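Local coordinates for ribokinase (Thermotoga maritima, PDB 1VM7), which probably phosphorylates D-ribose at O-5 with ATP and magnesium, giving D-ribose 5-phosphate, and acts as a homodimer, at residues Val19-Asp32 / Ala43-Gln57. Numbering follows the deposited sequence.
Sequences VVGSSNIDIVLKVD and AIEMNVFPGGKGANQ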
loop_
_atom_site.group_PDB
_atom_site.type_symbol
_atom_site.label_atom_id
_atom_site.label_comp_id
_atom_site.label_asym_id
_atom_site.label_seq_id
_atom_site.Cartn_x
_atom_site.Cartn_y
_atom_site.Cartn_z
ATOM N N VAL A 19 -14.647 -21.909 8.147
ATOM C CA VAL A 19 -13.375 -21.635 7.505
ATOM C C VAL A 19 -12.487 -21.059 8.592
ATOM O O VAL A 19 -12.927 -20.215 9.364
ATOM C CB VAL A 19 -13.430 -20.594 6.315
ATOM C CG1 VAL A 19 -12.067 -20.470 5.676
ATOM C CG2 VAL A 19 -14.411 -20.983 5.265
ATOM N N VAL A 20 -11.254 -21.552 8.679
ATOM C CA VAL A 20 -10.282 -20.993 9.593
ATOM C C VAL A 20 -9.096 -20.552 8.741
ATOM O O VAL A 20 -8.400 -21.360 8.152
ATOM C CB VAL A 20 -9.850 -21.986 10.678
ATOM C CG1 VAL A 20 -8.820 -21.328 11.592
ATOM C CG2 VAL A 20 -11.067 -22.471 11.491
ATOM N N GLY A 21 -8.890 -19.255 8.649
ATOM C CA GLY A 21 -7.930 -18.750 7.712
ATOM C C GLY A 21 -7.837 -17.243 7.578
ATOM O O GLY A 21 -8.175 -16.467 8.472
ATOM N N SER A 22 -7.351 -16.841 6.415
ATOM C CA SER A 22 -6.780 -15.536 6.202
ATOM C C SER A 22 -7.758 -14.508 5.590
ATOM O O SER A 22 -8.644 -14.847 4.803
ATOM C CB SER A 22 -5.592 -15.716 5.271
ATOM O OG SER A 22 -6.060 -16.191 3.991
ATOM N N SER A 23 -7.596 -13.254 6.008
ATOM C CA SER A 23 -8.274 -12.090 5.420
ATOM C C SER A 23 -7.185 -11.050 5.025
ATOM O O SER A 23 -6.342 -10.724 5.858
ATOM C CB SER A 23 -9.186 -11.390 6.425
ATOM O OG SER A 23 -10.217 -12.211 6.898
ATOM N N ASN A 24 -7.203 -10.544 3.793
ATOM C CA ASN A 24 -6.196 -9.625 3.253
ATOM C C ASN A 24 -6.919 -8.543 2.462
ATOM O O ASN A 24 -7.973 -8.804 1.846
ATOM C CB ASN A 24 -5.296 -10.452 2.321
ATOM C CG ASN A 24 -4.105 -9.693 1.795
ATOM O OD1 ASN A 24 -3.118 -9.438 2.526
ATOM N ND2 ASN A 24 -4.152 -9.362 0.486
ATOM N N ILE A 25 -6.371 -7.340 2.477
ATOM C CA ILE A 25 -6.739 -6.297 1.547
ATOM C C ILE A 25 -5.708 -6.343 0.455
ATOM O O ILE A 25 -4.522 -6.250 0.757
ATOM C CB ILE A 25 -6.597 -4.914 2.207
ATOM C CG1 ILE A 25 -7.407 -4.873 3.499
ATOM C CG2 ILE A 25 -7.047 -3.814 1.267
ATOM C CD1 ILE A 25 -8.881 -5.148 3.316
ATOM N N ASP A 26 -6.146 -6.449 -0.802
ATOM C CA ASP A 26 -5.215 -6.365 -1.932
ATOM C C ASP A 26 -5.218 -4.950 -2.472
ATOM O O ASP A 26 -6.250 -4.461 -2.953
ATOM C CB ASP A 26 -5.598 -7.361 -3.017
ATOM C CG ASP A 26 -5.328 -8.780 -2.602
ATOM O OD1 ASP A 26 -4.359 -8.994 -1.883
ATOM O OD2 ASP A 26 -6.055 -9.684 -3.021
ATOM N N ILE A 27 -4.056 -4.308 -2.391
ATOM C CA ILE A 27 -3.890 -2.921 -2.807
ATOM C C ILE A 27 -3.156 -2.918 -4.136
ATOM O O ILE A 27 -1.956 -3.217 -4.193
ATOM C CB ILE A 27 -3.150 -2.066 -1.723
ATOM C CG1 ILE A 27 -3.954 -2.063 -0.420
ATOM C CG2 ILE A 27 -2.932 -0.631 -2.192
ATOM C CD1 ILE A 27 -3.109 -1.831 0.789
ATOM N N VAL A 28 -3.889 -2.609 -5.220
ATOM C CA VAL A 28 -3.331 -2.751 -6.543
ATOM C C VAL A 28 -2.906 -1.375 -6.995
ATOM O O VAL A 28 -3.728 -0.461 -7.122
ATOM C CB VAL A 28 -4.330 -3.373 -7.541
ATOM C CG1 VAL A 28 -3.698 -3.491 -8.935
ATOM C CG2 VAL A 28 -4.776 -4.748 -7.040
ATOM N N LEU A 29 -1.607 -1.226 -7.215
ATOM C CA LEU A 29 -1.072 0.034 -7.696
ATOM C C LEU A 29 -0.679 -0.158 -9.170
ATOM O O LEU A 29 0.257 -0.860 -9.488
ATOM C CB LEU A 29 0.116 0.471 -6.856
ATOM C CG LEU A 29 -0.233 0.555 -5.374
ATOM C CD1 LEU A 29 0.992 0.401 -4.535
ATOM C CD2 LEU A 29 -0.993 1.841 -5.104
ATOM N N LYS A 30 -1.431 0.483 -10.042
ATOM C CA LYS A 30 -1.218 0.462 -11.471
ATOM C C LYS A 30 -0.163 1.513 -11.823
ATOM O O LYS A 30 -0.341 2.695 -11.519
ATOM C CB LYS A 30 -2.547 0.827 -12.110
ATOM C CG LYS A 30 -2.736 0.440 -13.512
ATOM C CD LYS A 30 -4.217 0.187 -13.779
ATOM C CE LYS A 30 -4.625 -1.258 -13.407
ATOM N NZ LYS A 30 -4.694 -1.541 -11.951
ATOM N N VAL A 31 0.929 1.065 -12.447
ATOM C CA VAL A 31 2.040 1.939 -12.845
ATOM C C VAL A 31 2.415 1.711 -14.297
ATOM O O VAL A 31 2.074 0.698 -14.899
ATOM C CB VAL A 31 3.312 1.748 -11.962
ATOM C CG1 VAL A 31 3.062 2.211 -10.562
ATOM C CG2 VAL A 31 3.789 0.291 -11.967
ATOM N N ASP A 32 3.133 2.668 -14.867
ATOM C CA ASP A 32 3.608 2.534 -16.242
ATOM C C ASP A 32 4.639 1.401 -16.349
ATOM O O ASP A 32 4.547 0.505 -17.182
ATOM C CB ASP A 32 4.228 3.844 -16.702
ATOM C CG ASP A 32 4.853 3.740 -18.059
ATOM O OD1 ASP A 32 4.108 3.709 -19.062
ATOM O OD2 ASP A 32 6.101 3.662 -18.112
ATOM N N ALA A 43 1.444 6.476 -9.061
ATOM C CA ALA A 43 0.494 5.413 -9.439
ATOM C C ALA A 43 -0.534 5.988 -10.401
ATOM O O ALA A 43 -1.089 7.073 -10.182
ATOM C CB ALA A 43 -0.223 4.815 -8.216
ATOM N N ILE A 44 -0.772 5.285 -11.495
ATOM C CA ILE A 44 -1.839 5.637 -12.398
ATOM C C ILE A 44 -3.202 5.464 -11.703
ATOM O O ILE A 44 -4.133 6.263 -11.876
ATOM C CB ILE A 44 -1.778 4.739 -13.633
ATOM C CG1 ILE A 44 -0.483 5.026 -14.411
ATOM C CG2 ILE A 44 -3.018 4.969 -14.525
ATOM C CD1 ILE A 44 -0.269 4.125 -15.624
ATOM N N GLU A 45 -3.330 4.380 -10.950
ATOM C CA GLU A 45 -4.531 4.128 -10.181
ATOM C C GLU A 45 -4.160 3.353 -8.951
ATOM O O GLU A 45 -3.153 2.635 -8.959
ATOM C CB GLU A 45 -5.535 3.299 -10.967
ATOM C CG GLU A 45 -6.177 4.016 -12.103
ATOM C CD GLU A 45 -7.322 3.244 -12.687
ATOM O OE1 GLU A 45 -7.590 2.102 -12.225
ATOM O OE2 GLU A 45 -7.980 3.804 -13.593
ATOM N N MET A 46 -4.990 3.512 -7.919
ATOM C CA MET A 46 -4.993 2.646 -6.758
ATOM C C MET A 46 -6.390 2.109 -6.559
ATOM O O MET A 46 -7.355 2.868 -6.502
ATOM C CB MET A 46 -4.583 3.379 -5.496
ATOM C CG MET A 46 -4.440 2.446 -4.309
ATOM S SD MET A 46 -4.073 3.328 -2.784
ATOM C CE MET A 46 -5.665 3.944 -2.370
ATOM N N ASN A 47 -6.477 0.792 -6.487
ATOM C CA ASN A 47 -7.715 0.081 -6.263
ATOM C C ASN A 47 -7.529 -0.991 -5.209
ATOM O O ASN A 47 -6.576 -1.720 -5.235
ATOM C CB ASN A 47 -8.163 -0.554 -7.580
ATOM C CG ASN A 47 -8.437 0.482 -8.643
ATOM O OD1 ASN A 47 -9.518 1.059 -8.676
ATOM N ND2 ASN A 47 -7.482 0.722 -9.512
ATOM N N VAL A 48 -8.471 -1.087 -4.294
ATOM C CA VAL A 48 -8.391 -1.956 -3.150
ATOM C C VAL A 48 -9.528 -2.981 -3.231
ATOM O O VAL A 48 -10.659 -2.646 -3.578
ATOM C CB VAL A 48 -8.497 -1.093 -1.896
ATOM C CG1 VAL A 48 -8.297 -1.891 -0.662
ATOM C CG2 VAL A 48 -7.423 0.046 -1.949
ATOM N N PHE A 49 -9.187 -4.235 -2.965
ATOM C CA PHE A 49 -10.090 -5.336 -3.102
ATOM C C PHE A 49 -9.910 -6.217 -1.877
ATOM O O PHE A 49 -8.786 -6.389 -1.389
ATOM C CB PHE A 49 -9.742 -6.148 -4.345
ATOM C CG PHE A 49 -9.660 -5.333 -5.589
ATOM C CD1 PHE A 49 -10.796 -5.071 -6.339
ATOM C CD2 PHE A 49 -8.448 -4.810 -5.996
ATOM C CE1 PHE A 49 -10.715 -4.331 -7.506
ATOM C CE2 PHE A 49 -8.366 -4.086 -7.155
ATOM C CZ PHE A 49 -9.491 -3.834 -7.903
ATOM N N PRO A 50 -11.012 -6.787 -1.380
ATOM C CA PRO A 50 -10.865 -7.825 -0.382
ATOM C C PRO A 50 -10.215 -9.108 -0.983
ATOM O O PRO A 50 -10.395 -9.421 -2.147
ATOM C CB PRO A 50 -12.283 -8.058 0.115
ATOM C CG PRO A 50 -13.203 -7.400 -0.912
ATOM C CD PRO A 50 -12.412 -6.568 -1.811
ATOM N N GLY A 51 -9.459 -9.811 -0.158
ATOM C CA GLY A 51 -8.680 -10.956 -0.590
ATOM C C GLY A 51 -8.292 -11.812 0.581
ATOM O O GLY A 51 -8.952 -11.787 1.638
ATOM N N GLY A 52 -7.255 -12.614 0.390
ATOM C CA GLY A 52 -6.910 -13.643 1.347
ATOM C C GLY A 52 -7.606 -14.916 0.906
ATOM O O GLY A 52 -8.746 -14.890 0.485
ATOM N N LYS A 53 -6.992 -16.069 1.023
ATOM C CA LYS A 53 -7.683 -17.315 0.580
ATOM C C LYS A 53 -8.814 -17.737 1.475
ATOM O O LYS A 53 -9.838 -18.227 1.001
ATOM C CB LYS A 53 -6.723 -18.481 0.409
ATOM C CG LYS A 53 -5.717 -18.232 -0.695
ATOM C CD LYS A 53 -4.580 -19.222 -0.657
ATOM C CE LYS A 53 -3.562 -18.882 -1.782
ATOM N NZ LYS A 53 -4.127 -19.015 -3.167
ATOM N N GLY A 54 -8.635 -17.540 2.768
ATOM C CA GLY A 54 -9.675 -17.884 3.726
ATOM C C GLY A 54 -10.959 -17.176 3.409
ATOM O O GLY A 54 -12.019 -17.811 3.291
ATOM N N ALA A 55 -10.868 -15.855 3.281
ATOM C CA ALA A 55 -12.040 -15.023 3.042
ATOM C C ALA A 55 -12.703 -15.327 1.733
ATOM O O ALA A 55 -13.928 -15.304 1.611
ATOM C CB ALA A 55 -11.656 -13.555 3.079
ATOM N N ASN A 56 -11.885 -15.566 0.717
ATOM C CA ASN A 56 -12.418 -15.884 -0.578
ATOM C C ASN A 56 -13.254 -17.145 -0.496
ATOM O O ASN A 56 -14.328 -17.232 -1.106
ATOM C CB ASN A 56 -11.325 -16.043 -1.639
ATOM C CG ASN A 56 -10.611 -14.776 -1.934
ATOM O OD1 ASN A 56 -11.035 -13.679 -1.519
ATOM N ND2 ASN A 56 -9.492 -14.900 -2.652
ATOM N N GLN A 57 -12.795 -18.101 0.290
ATOM C CA GLN A 57 -13.540 -19.339 0.471
ATOM C C GLN A 57 -14.776 -19.167 1.339
ATOM O O GLN A 57 -15.830 -19.715 1.043
ATOM C CB GLN A 57 -12.600 -20.417 0.995
ATOM C CG GLN A 57 -11.589 -20.791 -0.053
ATOM C CD GLN A 57 -10.543 -21.746 0.415
ATOM O OE1 GLN A 57 -10.690 -22.390 1.447
ATOM N NE2 GLN A 57 -9.466 -21.846 -0.340
HETATM O O HOH W 1 -7.675 -12.650 -3.750
HETATM O O HOH W 2 -5.905 -12.546 -1.756
HETATM O O HOH W 3 -5.094 -0.276 -9.523
#
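Asp26 N gives a hydrogen bond to Phe49 O (2.7 Å), one rung of the antiparallel ladder that zips strand 24-30 to strand 45-51. The ladder runs from Asn24 and Gly51 to Lys30, where Ile44 and Glu45 form a classic beta bulge; Lys30 O takes a bond from Ile44 N (2.6 Å) and a weak one from Glu45 N.

Apolar contacts line the face of Ile27, Leu29 and Met46: Leu29 CD2 lies alongside Met46 CG (3.6 Å), and Phe107 and Phe121 of the second subunit pack over this row. On the other face, Val28 CG2 meets the Phe49 ring at its edge (3.7 Å to CE2).

Ser22 holds the helix start twice. Its O accepts a bond from Ala55 N (2.9 Å), and its OG, turned between its backbone N and C (chi1 64°), accepts one from Gly54 N in the first turn (3.2 Å, 173°) and bonds Glu149. With an alanine here, Gly54 N would probably lose its nearly straight acceptor and Glu149 one hydrogen bond, keeping that from Lys53 N. A water links Val28 O, Lys30 NZ and Asn47 ND2.

Gly52 occupies the N-cap position, and its backbone angles call for glycine. The glycine-rich turn and Asn24-Asp26, which probably line the ribose site as in other PfkB kinases, are held together at the root of a hairpin whose apolar face packs on the second subunit.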